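Isochorismatase family protein (Enterococcus faecalis, PDB 2A67) is of unknown function but is probably a hydrolase of the isochorismatase family, found as a two-chain assembly. Local coordinates at residues D[8-13]-D[116-121]. Numbering follows the deposited sequence.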
loop_
_atom_site.group_PDB
_atom_site.type_symbol
_atom_site.label_atom_id
_atom_site.label_comp_id
_atom_site.label_asym_id
_atom_site.label_seq_id
_atom_site.Cartn_x
_atom_site.Cartn_y
_atom_site.Cartn_z
ATOM N N LEU D 8 10.526 2.018 13.501
ATOM C CA LEU D 8 10.365 0.785 12.796
ATOM C C LEU D 8 11.266 0.808 11.550
ATOM O O LEU D 8 11.013 1.587 10.610
ATOM C CB LEU D 8 8.884 0.569 12.443
ATOM C CG LEU D 8 8.532 -0.775 11.730
ATOM C CD1 LEU D 8 8.806 -1.935 12.717
ATOM C CD2 LEU D 8 7.059 -0.731 11.305
ATOM N N LEU D 9 12.306 -0.044 11.546
ATOM C CA LEU D 9 13.390 0.053 10.563
ATOM C C LEU D 9 13.378 -1.193 9.682
ATOM O O LEU D 9 13.720 -2.267 10.152
ATOM C CB LEU D 9 14.753 0.212 11.266
ATOM C CG LEU D 9 14.895 1.452 12.207
ATOM C CD1 LEU D 9 16.232 1.439 12.850
ATOM C CD2 LEU D 9 14.665 2.737 11.430
ATOM N N ILE D 10 12.979 -1.023 8.422
ATOM C CA ILE D 10 12.552 -2.138 7.596
ATOM C C ILE D 10 13.651 -2.608 6.620
ATOM O O ILE D 10 14.139 -1.869 5.743
ATOM C CB ILE D 10 11.225 -1.827 6.839
ATOM C CG1 ILE D 10 10.093 -1.493 7.821
ATOM C CG2 ILE D 10 10.850 -3.040 5.862
ATOM C CD1 ILE D 10 8.939 -0.758 7.143
ATOM N N ASP D 11 14.030 -3.863 6.799
ATOM C CA ASP D 11 14.866 -4.617 5.831
ATOM C C ASP D 11 16.169 -3.943 5.474
ATOM O O ASP D 11 16.581 -3.968 4.308
ATOM C CB ASP D 11 14.097 -4.909 4.519
ATOM C CG ASP D 11 12.906 -5.860 4.694
ATOM O OD1 ASP D 11 12.652 -6.387 5.785
ATOM O OD2 ASP D 11 12.189 -6.096 3.703
ATOM N N PHE D 12 16.834 -3.353 6.450
ATOM C CA PHE D 12 18.166 -2.807 6.275
ATOM C C PHE D 12 19.220 -3.909 6.386
ATOM O O PHE D 12 20.044 -3.915 7.323
ATOM C CB PHE D 12 18.455 -1.752 7.340
ATOM C CG PHE D 12 17.843 -0.425 7.065
ATOM C CD1 PHE D 12 18.101 0.245 5.854
ATOM C CD2 PHE D 12 17.044 0.190 8.024
ATOM C CE1 PHE D 12 17.554 1.538 5.631
ATOM C CE2 PHE D 12 16.487 1.483 7.802
ATOM C CZ PHE D 12 16.748 2.141 6.622
ATOM N N GLN D 13 19.221 -4.799 5.395
ATOM C CA GLN D 13 20.065 -6.006 5.383
ATOM C C GLN D 13 21.077 -6.010 4.203
ATOM O O GLN D 13 20.762 -5.543 3.096
ATOM C CB GLN D 13 19.159 -7.234 5.305
ATOM C CG GLN D 13 18.045 -7.293 6.425
ATOM C CD GLN D 13 16.963 -8.257 6.059
ATOM O OE1 GLN D 13 15.919 -7.866 5.576
ATOM N NE2 GLN D 13 17.214 -9.544 6.270
ATOM N N ASP D 116 6.458 0.915 1.432
ATOM C CA ASP D 116 5.135 1.354 1.046
ATOM C C ASP D 116 4.045 0.489 1.635
ATOM O O ASP D 116 3.066 0.986 2.218
ATOM C CB ASP D 116 5.031 1.450 -0.485
ATOM C CG ASP D 116 3.723 1.982 -0.947
ATOM O OD1 ASP D 116 2.727 1.277 -0.735
ATOM O OD2 ASP D 116 3.640 3.101 -1.530
ATOM N N THR D 117 4.219 -0.826 1.545
ATOM C CA THR D 117 3.194 -1.724 2.057
ATOM C C THR D 117 3.021 -1.602 3.549
ATOM O O THR D 117 1.912 -1.563 4.033
ATOM C CB THR D 117 3.538 -3.231 1.702
ATOM O OG1 THR D 117 3.939 -3.284 0.313
ATOM C CG2 THR D 117 2.276 -4.102 1.879
ATOM N N THR D 118 4.105 -1.602 4.300
ATOM C CA THR D 118 4.021 -1.549 5.762
ATOM C C THR D 118 3.351 -0.183 6.262
ATOM O O THR D 118 2.604 -0.182 7.223
ATOM C CB THR D 118 5.434 -1.750 6.342
ATOM O OG1 THR D 118 5.940 -3.023 5.833
ATOM C CG2 THR D 118 5.423 -1.753 7.912
ATOM N N ILE D 119 3.582 0.897 5.530
ATOM C CA ILE D 119 3.000 2.254 5.821
ATOM C C ILE D 119 1.473 2.220 5.602
ATOM O O ILE D 119 0.726 2.544 6.507
ATOM C CB ILE D 119 3.646 3.326 4.944
ATOM C CG1 ILE D 119 5.075 3.610 5.453
ATOM C CG2 ILE D 119 2.784 4.659 4.936
ATOM C CD1 ILE D 119 5.867 4.461 4.429
ATOM N N ARG D 120 1.035 1.727 4.443
ATOM C CA ARG D 120 -0.408 1.575 4.121
ATOM C C ARG D 120 -1.081 0.628 5.079
ATOM O O ARG D 120 -2.171 0.930 5.570
ATOM C CB ARG D 120 -0.628 1.124 2.668
ATOM C CG ARG D 120 0.036 2.112 1.691
ATOM C CD ARG D 120 -0.616 2.112 0.340
ATOM N NE ARG D 120 0.360 2.568 -0.678
ATOM C CZ ARG D 120 0.058 3.299 -1.751
ATOM N NH1 ARG D 120 -1.204 3.702 -1.996
ATOM N NH2 ARG D 120 1.030 3.631 -2.605
HETATM N N MSE D 121 -0.407 -0.473 5.406
HETATM C CA MSE D 121 -0.940 -1.394 6.422
HETATM C C MSE D 121 -1.040 -0.774 7.848
HETATM O O MSE D 121 -2.050 -0.924 8.513
HETATM C CB MSE D 121 -0.099 -2.692 6.431
HETATM C CG MSE D 121 -0.678 -3.776 7.283
HETATM SE SE MSE D 121 -2.317 -4.659 6.513
HETATM C CE MSE D 121 -2.153 -4.271 5.001
#
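A single threonine, Thr118, makes nearly all of the helix side of this contact, meeting Leu8 and Ile10 of the central parallel sheet with its carbon atoms. Ile10 comes tip to tip: its CD1 lies 3.7 Å from Thr118 CB and equally close to the methyl CG2. Leu8, two residues earlier on the same face of strand 5-10, brings its CD2 to 3.9 Å from Thr118 CG2, so that one methyl is shared by two branched side chains. The threonine is turned for this by a chi1 of -57°, which sets CG2 opposite the backbone N and swings OG1 back beside it. There the hydroxyl hydrogen-bonds to Cys114 O, one turn earlier in the helix, and to Ala86 N; Ile10 CD1 merely brushes OG1 at 4.0 Å.

The contact seats helix 111-125 against an inner strand, 5-10, of the parallel sheet, whose 3-2-1-4-5-6 order is Rossmann-like; the strand lies between 47-52 and 103-109. Thr118 faces the sheet, while Asp116 and Arg120 take part in the subunit interface. Arg120 NE donates to Asp116 OD1 in a salt bridge (2.7 Å), from the syn side but 20° out of the carboxylate plane, and the same two atoms form salt bridges with Asp116 and Arg120 of the second subunit. With no hydrogen bond between strand and helix, their direct contact rests on van der Waals packing, while the threonine's buried hydroxyl is satisfied elsewhere.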